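Local coordinates for transcriptional regulator AefR (Pseudomonas syringae pv. tomato, PDB 3CDL), which probably binds DNA at regulatory sites through an N-terminal helix-turn-helix and controls transcription, at residues B[82-87]-B[192-196]; B[90-94]-B[184-188]; B[132-138]-B[155-160]. All coordinates share one frame; numbering follows the deposited sequence. Where two conformers were deposited one is given.

How the interactions relate
From the N terminus the chain leaves the predicted DNA-binding region and enters helix 82-97. Residues 82-87 there meet 192-196 in interaction 1, and 90-94 meet 184-188 in interaction 2. Both contacts join helix 82-97 to helix 181-199 of the C-terminal domain. Because the helices run in roughly opposite directions, the loop closed by interaction 2 sits within that of interaction 1. Interaction 3 closes a shorter loop inside both, between helices 133-143 and 152-167. No loops cross. L87 packs on V188 between interactions 1 and 2. Q85 of interaction 1 probably hydrogen-bonds W137 of interaction 3, and F134 touches L90 and K93 of interaction 2.

Interaction 1. Residues B[82-87]-B[192-196]; sequences LREQLL and LNMFL
L192 of helix 181-199 packs into the side of helix 82-97 in the all-helical C-terminal domain of this TetR family regulator. The short segments cross at 128° between their N-to-C directions. The two methyls of L192 divide the work. CD1 lies 3.7 Å from L87 CG and also covers one face of the R83 guanidinium, near its rim. CD2 slides past the branch of L86. Next comes N193, whose OD1 lies at the edge of the same guanidinium, near its plane. R83 gets there with an extended chain, CG anti to the backbone N (chi1 -176°). N193 also packs on W198 of the second subunit. F195 CD2 meets L86 CD2 at 3.8 Å, and F195 also packs on M194 of the second subunit. L196 ends the walk. Its CG faces L86 CD2, the two side chains meeting tip to tip, and its CD1 reaches L82 CB at 4.0 Å. The apolar core is thus bordered by one polar pair. In that pair R83 NH1 donates to N193 OD1 at 2.6 Å with an N-H...O angle of 159°, while the second bond, from R83 NH2 to the same OD1 at 3.1 Å, is weak.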
ATOM      1  N   LEU B  82      16.666  12.270  20.646  1.00 53.93           N
ATOM      2  CA  LEU B  82      16.120  11.480  19.542  1.00 53.76           C
ATOM      3  C   LEU B  82      14.651  11.810  19.298  1.00 53.70           C
ATOM      4  O   LEU B  82      14.242  12.050  18.164  1.00 53.50           O
ATOM      5  CB  LEU B  82      16.243   9.978  19.834  1.00 53.54           C
ATOM      6  CG  LEU B  82      17.623   9.340  19.944  1.00 53.18           C
ATOM      7  CD1 LEU B  82      17.464   7.844  20.176  1.00 52.89           C
ATOM      8  CD2 LEU B  82      18.473   9.614  18.703  1.00 52.21           C
ATOM      9  N   ARG B  83      13.880  11.819  20.381  1.00 53.42           N
ATOM     10  CA  ARG B  83      12.478  12.176  20.345  1.00 53.43           C
ATOM     11  C   ARG B  83      12.258  13.489  19.582  1.00 52.79           C
ATOM     12  O   ARG B  83      11.592  13.505  18.542  1.00 52.22           O
ATOM     13  CB  ARG B  83      11.946  12.277  21.779  1.00 53.99           C
ATOM     14  CG  ARG B  83      10.473  12.550  21.865  1.00 55.29           C
ATOM     15  CD  ARG B  83       9.943  12.255  23.240  1.00 59.29           C
ATOM     16  NE  ARG B  83       8.514  11.972  23.147  1.00 62.13           N
ATOM     17  CZ  ARG B  83       7.973  10.756  23.180  1.00 62.74           C
ATOM     18  NH1 ARG B  83       6.661  10.642  23.073  1.00 64.35           N
ATOM     19  NH2 ARG B  83       8.726   9.665  23.331  1.00 62.18           N
ATOM     20  N   GLU B  84      12.849  14.572  20.085  1.00 52.02           N
ATOM     21  CA  GLU B  84      12.646  15.904  19.516  1.00 51.41           C
ATOM     22  C   GLU B  84      12.931  15.924  18.018  1.00 50.89           C
ATOM     23  O   GLU B  84      12.082  16.341  17.228  1.00 50.77           O
ATOM     24  CB  GLU B  84      13.520  16.934  20.233  1.00 51.76           C
ATOM     25  CG  GLU B  84      13.055  18.357  20.037  1.00 53.09           C
ATOM     26  CD  GLU B  84      14.185  19.357  20.153  1.00 55.56           C
ATOM     27  OE1 GLU B  84      14.744  19.521  21.270  1.00 56.38           O
ATOM     28  OE2 GLU B  84      14.517  19.980  19.116  1.00 55.92           O
ATOM     29  N   GLN B  85      14.122  15.460  17.641  1.00 50.25           N
ATOM     30  CA  GLN B  85      14.525  15.404  16.236  1.00 49.39           C
ATOM     31  C   GLN B  85      13.726  14.407  15.400  1.00 48.74           C
ATOM     32  O   GLN B  85      13.410  14.696  14.263  1.00 48.82           O
ATOM     33  CB  GLN B  85      16.041  15.178  16.085  1.00 49.57           C
ATOM     34  CG  GLN B  85      16.631  13.907  16.713  1.00 49.78           C
ATOM     35  CD  GLN B  85      18.166  13.931  16.751  1.00 49.86           C
ATOM     36  OE1 GLN B  85      18.822  14.053  15.716  1.00 52.77           O
ATOM     37  NE2 GLN B  85      18.736  13.815  17.943  1.00 48.39           N
ATOM     38  N   LEU B  86      13.379  13.249  15.954  1.00 47.91           N
ATOM     39  CA  LEU B  86      12.573  12.286  15.202  1.00 47.45           C
ATOM     40  C   LEU B  86      11.123  12.757  15.045  1.00 46.74           C
ATOM     41  O   LEU B  86      10.485  12.491  14.039  1.00 46.45           O
ATOM     42  CB  LEU B  86      12.664  10.860  15.799  1.00 47.24           C
ATOM     43  CG  LEU B  86      11.877   9.712  15.131  1.00 47.54           C
ATOM     44  CD1 LEU B  86      12.021   9.666  13.606  1.00 44.61           C
ATOM     45  CD2 LEU B  86      12.232   8.364  15.744  1.00 47.66           C
ATOM     46  N   LEU B  87      10.607  13.470  16.037  1.00 47.03           N
ATOM     47  CA  LEU B  87       9.293  14.098  15.901  1.00 47.19           C
ATOM     48  C   LEU B  87       9.282  14.934  14.626  1.00 47.29           C
ATOM     49  O   LEU B  87       8.437  14.712  13.761  1.00 47.53           O
ATOM     50  CB  LEU B  87       8.949  14.982  17.110  1.00 47.14           C
ATOM     51  CG  LEU B  87       7.593  14.789  17.813  1.00 47.38           C
ATOM     52  CD1 LEU B  87       7.291  15.996  18.692  1.00 48.21           C
ATOM     53  CD2 LEU B  87       6.401  14.468  16.882  1.00 46.62           C
ATOM     54  N   LEU B 192       6.211   7.450  16.612  1.00 46.96           N
ATOM     55  CA  LEU B 192       7.354   7.877  17.428  1.00 46.98           C
ATOM     56  C   LEU B 192       7.526   7.007  18.664  1.00 47.02           C
ATOM     57  O   LEU B 192       8.593   6.411  18.886  1.00 47.18           O
ATOM     58  CB  LEU B 192       7.148   9.336  17.882  1.00 46.93           C
ATOM     59  CG  LEU B 192       8.278  10.350  18.172  1.00 48.39           C
ATOM     60  CD1 LEU B 192       7.849  11.396  19.215  1.00 48.06           C
ATOM     61  CD2 LEU B 192       9.557   9.728  18.614  1.00 48.64           C
ATOM     62  N   ASN B 193       6.466   6.964  19.475  1.00 47.01           N
ATOM     63  CA  ASN B 193       6.441   6.219  20.737  1.00 46.46           C
ATOM     64  C   ASN B 193       6.696   4.739  20.527  1.00 46.83           C
ATOM     65  O   ASN B 193       7.447   4.113  21.268  1.00 47.05           O
ATOM     66  CB  ASN B 193       5.099   6.416  21.445  1.00 45.47           C
ATOM     67  CG  ASN B 193       5.030   7.730  22.210  1.00 45.36           C
ATOM     68  OD1 ASN B 193       6.012   8.158  22.809  1.00 41.77           O
ATOM     69  ND2 ASN B 193       3.861   8.376  22.192  1.00 44.62           N
HETATM   70  N   MSE B 194       6.064   4.183  19.511  1.00 46.87           N
HETATM   71  CA  MSE B 194       6.244   2.784  19.209  1.00 48.36           C
HETATM   72  C   MSE B 194       7.671   2.548  18.735  1.00 46.20           C
HETATM   73  O   MSE B 194       8.335   1.635  19.206  1.00 44.85           O
HETATM   74  CB  MSE B 194       5.248   2.336  18.147  1.00 47.25           C
HETATM   75  CG  MSE B 194       5.416   0.888  17.764  1.00 50.63           C
HETATM   76 SE   MSE B 194       3.816   0.172  17.002  0.70 55.19          SE
HETATM   77  CE  MSE B 194       2.592   1.541  17.684  1.00 52.79           C
ATOM     78  N   PHE B 195       8.128   3.397  17.819  1.00 46.17           N
ATOM     79  CA  PHE B 195       9.434   3.216  17.202  1.00 46.27           C
ATOM     80  C   PHE B 195      10.515   3.323  18.265  1.00 46.15           C
ATOM     81  O   PHE B 195      11.292   2.384  18.478  1.00 45.39           O
ATOM     82  CB  PHE B 195       9.690   4.193  16.028  1.00 45.61           C
ATOM     83  CG  PHE B 195      10.989   3.909  15.292  1.00 46.09           C
ATOM     84  CD1 PHE B 195      11.040   2.932  14.283  1.00 45.89           C
ATOM     85  CD2 PHE B 195      12.173   4.551  15.660  1.00 44.60           C
ATOM     86  CE1 PHE B 195      12.241   2.633  13.637  1.00 45.79           C
ATOM     87  CE2 PHE B 195      13.384   4.251  15.021  1.00 44.90           C
ATOM     88  CZ  PHE B 195      13.418   3.298  14.002  1.00 44.53           C
ATOM     89  N   LEU B 196      10.540   4.456  18.959  1.00 46.46           N
ATOM     90  CA  LEU B 196      11.629   4.695  19.901  1.00 47.24           C
ATOM     91  C   LEU B 196      11.554   3.761  21.087  1.00 47.85           C
ATOM     92  O   LEU B 196      12.600   3.326  21.600  1.00 47.72           O
ATOM     93  CB  LEU B 196      11.689   6.160  20.349  1.00 47.29           C
ATOM     94  CG  LEU B 196      12.490   7.021  19.381  1.00 46.16           C
ATOM     95  CD1 LEU B 196      12.605   8.418  19.909  1.00 44.99           C
ATOM     96  CD2 LEU B 196      13.874   6.416  19.166  1.00 44.21           C
TER

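Interaction 2. Residues B[90-94]-B[184-188]; sequences LWGKM and QSNVV
W91 of helix 82-97 reaches over to V188, S185 and Q184 of helix 181-199, in the C-terminal domain. Its indole is used on a face and on an edge. V188 CG2 sits over one face of the six-membered ring, 4.3 Å from its centroid and 10° off the normal, a CH-pi contact. The outer edge of the ring runs into the start of the segment 184-188. There W91 CZ2 touches S185 CB at 3.4 Å, and W91 CZ3 has Q184 OE1 near the ring plane at 3.3 Å. The ring and amide planes are turned 62° apart. The polar partner of the amide lies elsewhere: Q184 NE2 donates to L179 O.

V188 uses both of its branches. CG1 stands anti to the backbone N, which turns it to L90 CB at 3.5 Å. CG2 is left for the indole and for M94 CB. M94 is a selenomethionine. Its CG is anti to the backbone N, and the bend at chi2 (60°) sets SE across Q184. M94 CG comes 3.6 Å from Q184 CG, and M94 SE lies 3.7 Å from the same carbon. L163 and A167 of helix 152-167 also touch M94.

The contact between the segments is therefore almost wholly apolar. It rests on shape and on the indole face, while the polar ends of S185 and Q184 find backbone carbonyls near the start of helix 181-199.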
ATOM      1  N   LEU B  90       9.288  13.009  11.333  1.00 48.60           N
ATOM      2  CA  LEU B  90       7.987  12.420  11.096  1.00 48.14           C
ATOM      3  C   LEU B  90       7.003  13.479  10.603  1.00 47.96           C
ATOM      4  O   LEU B  90       6.172  13.202   9.732  1.00 48.60           O
ATOM      5  CB  LEU B  90       7.502  11.747  12.376  1.00 47.62           C
ATOM      6  CG  LEU B  90       7.808  10.266  12.615  1.00 48.09           C
ATOM      7  CD1 LEU B  90       8.642   9.592  11.526  1.00 46.18           C
ATOM      8  CD2 LEU B  90       8.353  10.012  14.038  1.00 46.68           C
ATOM      9  N   TRP B  91       7.101  14.688  11.139  1.00 47.11           N
ATOM     10  CA  TRP B  91       6.261  15.760  10.651  1.00 47.29           C
ATOM     11  C   TRP B  91       6.554  16.159   9.217  1.00 47.29           C
ATOM     12  O   TRP B  91       5.623  16.333   8.429  1.00 47.81           O
ATOM     13  CB  TRP B  91       6.247  16.971  11.586  1.00 47.38           C
ATOM     14  CG  TRP B  91       5.162  16.875  12.624  1.00 47.48           C
ATOM     15  CD1 TRP B  91       5.336  16.750  13.961  1.00 47.63           C
ATOM     16  CD2 TRP B  91       3.737  16.847  12.401  1.00 47.85           C
ATOM     17  NE1 TRP B  91       4.121  16.687  14.600  1.00 47.57           N
ATOM     18  CE2 TRP B  91       3.123  16.736  13.667  1.00 47.90           C
ATOM     19  CE3 TRP B  91       2.924  16.913  11.261  1.00 47.90           C
ATOM     20  CZ2 TRP B  91       1.733  16.693  13.832  1.00 47.71           C
ATOM     21  CZ3 TRP B  91       1.537  16.870  11.424  1.00 47.86           C
ATOM     22  CH2 TRP B  91       0.960  16.756  12.704  1.00 48.39           C
ATOM     23  N   GLY B  92       7.832  16.308   8.875  1.00 47.02           N
ATOM     24  CA  GLY B  92       8.237  16.496   7.471  1.00 46.70           C
ATOM     25  C   GLY B  92       7.573  15.504   6.512  1.00 46.87           C
ATOM     26  O   GLY B  92       6.887  15.904   5.565  1.00 46.54           O
ATOM     27  N   LYS B  93       7.755  14.211   6.762  1.00 46.64           N
ATOM     28  CA  LYS B  93       7.103  13.193   5.946  1.00 47.13           C
ATOM     29  C   LYS B  93       5.569  13.258   5.982  1.00 47.47           C
ATOM     30  O   LYS B  93       4.932  12.953   4.986  1.00 48.12           O
ATOM     31  CB  LYS B  93       7.580  11.795   6.335  1.00 46.95           C
ATOM     32  CG  LYS B  93       7.164  10.658   5.376  1.00 48.46           C
ATOM     33  CD  LYS B  93       7.552  10.944   3.913  1.00 52.39           C
ATOM     34  CE  LYS B  93       7.786   9.692   3.071  1.00 57.39           C
ATOM     35  NZ  LYS B  93       6.767   8.565   3.229  1.00 59.62           N
HETATM   36  N   MSE B  94       4.972  13.651   7.108  1.00 48.06           N
HETATM   37  CA  MSE B  94       3.519  13.730   7.197  1.00 48.69           C
HETATM   38  C   MSE B  94       2.952  14.923   6.413  1.00 48.65           C
HETATM   39  O   MSE B  94       1.903  14.823   5.789  1.00 48.36           O
HETATM   40  CB  MSE B  94       3.064  13.765   8.654  1.00 49.17           C
HETATM   41  CG  MSE B  94       1.553  13.906   8.852  1.00 51.27           C
HETATM   42 SE   MSE B  94       0.485  12.428   8.032  1.00 58.54          SE
HETATM   43  CE  MSE B  94       1.041  10.989   9.226  1.00 57.57           C
ATOM     44  N   GLN B 184      -3.399  13.636  12.434  1.00 50.39           N
ATOM     45  CA  GLN B 184      -2.005  13.596  11.973  1.00 50.18           C
ATOM     46  C   GLN B 184      -0.972  13.365  13.096  1.00 49.67           C
ATOM     47  O   GLN B 184      -0.100  12.496  12.944  1.00 49.72           O
ATOM     48  CB  GLN B 184      -1.654  14.841  11.164  1.00 50.33           C
ATOM     49  CG  GLN B 184      -1.896  14.737   9.663  1.00 51.61           C
ATOM     50  CD  GLN B 184      -1.850  16.106   9.005  1.00 54.72           C
ATOM     51  OE1 GLN B 184      -0.855  16.839   9.117  1.00 55.23           O
ATOM     52  NE2 GLN B 184      -2.946  16.479   8.345  1.00 55.67           N
ATOM     53  N   SER B 185      -1.086  14.127  14.196  1.00 48.97           N
ATOM     54  CA  SER B 185      -0.144  14.090  15.322  1.00 48.65           C
ATOM     55  C   SER B 185      -0.387  12.882  16.151  1.00 48.82           C
ATOM     56  O   SER B 185       0.525  12.326  16.770  1.00 48.69           O
ATOM     57  CB  SER B 185      -0.277  15.317  16.222  1.00 49.03           C
ATOM     58  OG  SER B 185      -1.616  15.591  16.592  1.00 48.45           O
ATOM     59  N   ASN B 186      -1.641  12.475  16.170  1.00 49.09           N
ATOM     60  CA  ASN B 186      -2.008  11.177  16.698  1.00 49.56           C
ATOM     61  C   ASN B 186      -1.146  10.074  16.094  1.00 49.32           C
ATOM     62  O   ASN B 186      -0.528   9.278  16.819  1.00 49.20           O
ATOM     63  CB  ASN B 186      -3.438  10.895  16.318  1.00 50.30           C
ATOM     64  CG  ASN B 186      -4.219  10.372  17.447  1.00 53.65           C
ATOM     65  OD1 ASN B 186      -4.099   9.185  17.805  1.00 55.93           O
ATOM     66  ND2 ASN B 186      -5.037  11.252  18.054  1.00 54.00           N
ATOM     67  N   VAL B 187      -1.117  10.015  14.759  1.00 48.67           N
ATOM     68  CA  VAL B 187      -0.416   8.927  14.113  1.00 47.47           C
ATOM     69  C   VAL B 187       1.086   9.137  14.267  1.00 47.49           C
ATOM     70  O   VAL B 187       1.816   8.196  14.603  1.00 47.26           O
ATOM     71  CB  VAL B 187      -0.926   8.573  12.647  1.00 47.44           C
ATOM     72  CG1 VAL B 187      -2.440   8.663  12.537  1.00 45.35           C
ATOM     73  CG2 VAL B 187      -0.268   9.393  11.605  1.00 46.78           C
ATOM     74  N   VAL B 188       1.539  10.375  14.118  1.00 47.85           N
ATOM     75  CA  VAL B 188       2.963  10.656  14.294  1.00 48.68           C
ATOM     76  C   VAL B 188       3.434  10.220  15.687  1.00 48.99           C
ATOM     77  O   VAL B 188       4.400   9.463  15.832  1.00 49.10           O
ATOM     78  CB  VAL B 188       3.287  12.149  14.124  1.00 48.84           C
ATOM     79  CG1 VAL B 188       4.736  12.403  14.455  1.00 49.03           C
ATOM     80  CG2 VAL B 188       2.995  12.599  12.717  1.00 49.39           C
TER

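Interaction 3. Residues B[132-138]-B[155-160]; sequences ETFSAWI and AATQMH
F134 and H160 form an offset stack between helices 133-143 and 152-167, two neighbouring helices of the all-helical TetR-type C-terminal domain. The ring centroids are 3.9 Å apart and the planes only 10° from parallel, with H160 NE2 over the rim of the phenyl face. A weak bond from H160 ND1 to A156 O, one turn back, may steady the imidazole.

In the tight part F134, I138, A155, A156 and M159 are all buried. The short helix axes approach to 8.9 Å, consistent with the small side chain of A156, the residue nearest S135 across the pair. A156 CB meets F134 CB at 3.9 Å. I138 lies over A155 as well. M159, a selenomethionine, was modelled in two conformers, so its contacts are less certain. In the one described, SE lies obliquely to the F134 ring, 4.1 Å from the centroid, a Met-aromatic contact. Its CE meets I138 CD1 tip to tip. L86 of helix 82-97 and F195 of helix 181-199 also touch M159.

The other side is looser and more exposed. E132 bends back at chi2 (85°), and its carboxylate comes up to the imidazole from the opposite direction. E132 OE1 lies 3.4 Å from H160 CE1. The carboxylate also turns back to the first turn of helix 133-143. There S135 N donates to E132 OE2 at 2.8 Å, from above the carboxylate plane.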
ATOM      1  N   GLU B 132      18.120   7.292   1.246  1.00 67.96           N
ATOM      2  CA  GLU B 132      16.869   7.935   1.670  1.00 68.15           C
ATOM      3  C   GLU B 132      16.921   8.398   3.136  1.00 67.83           C
ATOM      4  O   GLU B 132      17.757   7.917   3.909  1.00 67.94           O
ATOM      5  CB  GLU B 132      15.653   7.039   1.380  1.00 68.29           C
ATOM      6  CG  GLU B 132      15.247   6.060   2.481  1.00 69.62           C
ATOM      7  CD  GLU B 132      14.326   6.691   3.528  1.00 71.55           C
ATOM      8  OE1 GLU B 132      13.513   7.585   3.193  1.00 72.09           O
ATOM      9  OE2 GLU B 132      14.423   6.293   4.702  1.00 72.38           O
ATOM     10  N   THR B 133      16.011   9.312   3.505  1.00 67.31           N
ATOM     11  CA  THR B 133      16.156  10.164   4.713  1.00 66.43           C
ATOM     12  C   THR B 133      16.117   9.447   6.058  1.00 65.24           C
ATOM     13  O   THR B 133      17.045   9.604   6.865  1.00 65.43           O
ATOM     14  CB  THR B 133      15.091  11.288   4.779  1.00 66.57           C
ATOM     15  OG1 THR B 133      14.722  11.686   3.459  1.00 67.31           O
ATOM     16  CG2 THR B 133      15.634  12.501   5.554  1.00 67.20           C
ATOM     17  N   PHE B 134      15.030   8.708   6.300  1.00 63.49           N
ATOM     18  CA  PHE B 134      14.801   8.002   7.569  1.00 62.29           C
ATOM     19  C   PHE B 134      15.941   7.016   7.805  1.00 61.58           C
ATOM     20  O   PHE B 134      16.470   6.910   8.916  1.00 62.00           O
ATOM     21  CB  PHE B 134      13.428   7.290   7.575  1.00 61.85           C
ATOM     22  CG  PHE B 134      12.228   8.236   7.660  1.00 61.73           C
ATOM     23  CD1 PHE B 134      10.952   7.736   7.920  1.00 60.77           C
ATOM     24  CD2 PHE B 134      12.375   9.625   7.500  1.00 61.41           C
ATOM     25  CE1 PHE B 134       9.844   8.588   8.003  1.00 60.60           C
ATOM     26  CE2 PHE B 134      11.270  10.488   7.586  1.00 60.67           C
ATOM     27  CZ  PHE B 134      10.010   9.969   7.844  1.00 60.65           C
ATOM     28  N   SER B 135      16.335   6.340   6.729  1.00 60.31           N
ATOM     29  CA  SER B 135      17.461   5.433   6.711  1.00 59.03           C
ATOM     30  C   SER B 135      18.755   6.116   7.144  1.00 58.11           C
ATOM     31  O   SER B 135      19.441   5.650   8.048  1.00 58.30           O
ATOM     32  CB  SER B 135      17.606   4.879   5.303  1.00 59.13           C
ATOM     33  OG  SER B 135      18.274   3.640   5.327  1.00 60.37           O
ATOM     34  N   ALA B 136      19.085   7.231   6.503  1.00 56.92           N
ATOM     35  CA  ALA B 136      20.338   7.923   6.765  1.00 55.68           C
ATOM     36  C   ALA B 136      20.474   8.256   8.252  1.00 54.98           C
ATOM     37  O   ALA B 136      21.540   8.083   8.852  1.00 55.14           O
ATOM     38  CB  ALA B 136      20.423   9.185   5.910  1.00 55.53           C
ATOM     39  N   TRP B 137      19.370   8.710   8.836  1.00 53.99           N
ATOM     40  CA  TRP B 137      19.296   9.093  10.237  1.00 52.84           C
ATOM     41  C   TRP B 137      19.487   7.896  11.163  1.00 52.52           C
ATOM     42  O   TRP B 137      20.333   7.942  12.060  1.00 52.43           O
ATOM     43  CB  TRP B 137      17.941   9.751  10.498  1.00 52.68           C
ATOM     44  CG  TRP B 137      17.780  10.380  11.851  1.00 52.46           C
ATOM     45  CD1 TRP B 137      18.168  11.644  12.233  1.00 51.96           C
ATOM     46  CD2 TRP B 137      17.160   9.789  12.995  1.00 51.36           C
ATOM     47  NE1 TRP B 137      17.831  11.861  13.548  1.00 52.26           N
ATOM     48  CE2 TRP B 137      17.204  10.741  14.035  1.00 51.43           C
ATOM     49  CE3 TRP B 137      16.569   8.543  13.242  1.00 51.17           C
ATOM     50  CZ2 TRP B 137      16.691  10.481  15.302  1.00 51.66           C
ATOM     51  CZ3 TRP B 137      16.051   8.290  14.500  1.00 51.83           C
ATOM     52  CH2 TRP B 137      16.120   9.253  15.515  1.00 51.70           C
ATOM     53  N   ILE B 138      18.703   6.833  10.939  1.00 51.53           N
ATOM     54  CA  ILE B 138      18.788   5.610  11.745  1.00 50.76           C
ATOM     55  C   ILE B 138      20.228   5.096  11.831  1.00 50.72           C
ATOM     56  O   ILE B 138      20.704   4.776  12.918  1.00 51.39           O
ATOM     57  CB  ILE B 138      17.794   4.494  11.247  1.00 50.46           C
ATOM     58  CG1 ILE B 138      16.344   4.887  11.540  1.00 49.64           C
ATOM     59  CG2 ILE B 138      18.086   3.146  11.897  1.00 49.71           C
ATOM     60  CD1 ILE B 138      15.322   4.338  10.538  1.00 46.73           C
ATOM     61  N   ALA B 155      14.411  -0.828   9.490  1.00 44.89           N
ATOM     62  CA  ALA B 155      13.835   0.023  10.501  1.00 44.65           C
ATOM     63  C   ALA B 155      13.037   1.183   9.891  1.00 45.04           C
ATOM     64  O   ALA B 155      11.941   1.515  10.372  1.00 46.23           O
ATOM     65  CB  ALA B 155      14.925   0.532  11.429  1.00 44.09           C
ATOM     66  N   ALA B 156      13.566   1.774   8.825  1.00 44.95           N
ATOM     67  CA  ALA B 156      12.910   2.889   8.132  1.00 44.78           C
ATOM     68  C   ALA B 156      11.555   2.485   7.540  1.00 45.14           C
ATOM     69  O   ALA B 156      10.587   3.273   7.557  1.00 45.54           O
ATOM     70  CB  ALA B 156      13.840   3.465   7.047  1.00 44.37           C
ATOM     71  N   THR B 157      11.478   1.252   7.041  1.00 44.98           N
ATOM     72  CA  THR B 157      10.246   0.725   6.440  1.00 44.56           C
ATOM     73  C   THR B 157       9.083   0.701   7.432  1.00 44.28           C
ATOM     74  O   THR B 157       7.991   1.149   7.122  1.00 44.24           O
ATOM     75  CB  THR B 157      10.516  -0.649   5.797  1.00 44.85           C
ATOM     76  OG1 THR B 157      11.608  -0.496   4.883  1.00 42.84           O
ATOM     77  CG2 THR B 157       9.257  -1.198   5.058  1.00 43.86           C
ATOM     78  N   GLN B 158       9.354   0.202   8.627  1.00 44.79           N
ATOM     79  CA  GLN B 158       8.416   0.200   9.740  1.00 44.45           C
ATOM     80  C   GLN B 158       8.046   1.632  10.084  1.00 45.66           C
ATOM     81  O   GLN B 158       6.852   1.979  10.187  1.00 45.49           O
ATOM     82  CB  GLN B 158       9.065  -0.482  10.946  1.00 44.21           C
ATOM     83  CG  GLN B 158       9.460  -1.940  10.701  1.00 41.45           C
ATOM     84  CD  GLN B 158      10.129  -2.554  11.903  1.00 42.44           C
ATOM     85  OE1 GLN B 158       9.616  -3.502  12.466  1.00 46.12           O
ATOM     86  NE2 GLN B 158      11.269  -2.004  12.323  1.00 40.74           N
HETATM   87  N   MSE B 159       9.070   2.479  10.204  1.00 46.15           N
HETATM   88  CA  MSE B 159       8.885   3.902  10.473  0.50 46.88           C
HETATM   89  C   MSE B 159       7.861   4.481   9.493  1.00 47.09           C
HETATM   90  O   MSE B 159       6.885   5.089   9.886  1.00 47.57           O
HETATM   91  CB  MSE B 159      10.229   4.634  10.336  0.50 46.79           C
HETATM   92  CG  MSE B 159      10.532   5.637  11.441  0.50 47.53           C
HETATM   93 SE   MSE B 159      12.042   6.835  11.059  0.40 47.17          SE
HETATM   94  CE  MSE B 159      13.059   6.591  12.678  0.50 47.60           C
ATOM     95  N   HIS B 160       8.132   4.281   8.200  1.00 47.70           N
ATOM     96  CA  HIS B 160       7.306   4.772   7.105  1.00 48.18           C
ATOM     97  C   HIS B 160       5.912   4.176   7.067  1.00 48.49           C
ATOM     98  O   HIS B 160       4.939   4.906   6.824  1.00 48.09           O
ATOM     99  CB  HIS B 160       8.010   4.564   5.770  1.00 48.21           C
ATOM    100  CG  HIS B 160       8.930   5.683   5.415  1.00 49.98           C
ATOM    101  ND1 HIS B 160      10.305   5.540   5.378  1.00 50.39           N
ATOM    102  CD2 HIS B 160       8.678   6.977   5.096  1.00 52.23           C
ATOM    103  CE1 HIS B 160      10.859   6.692   5.032  1.00 51.40           C
ATOM    104  NE2 HIS B 160       9.897   7.586   4.867  1.00 53.80           N
TER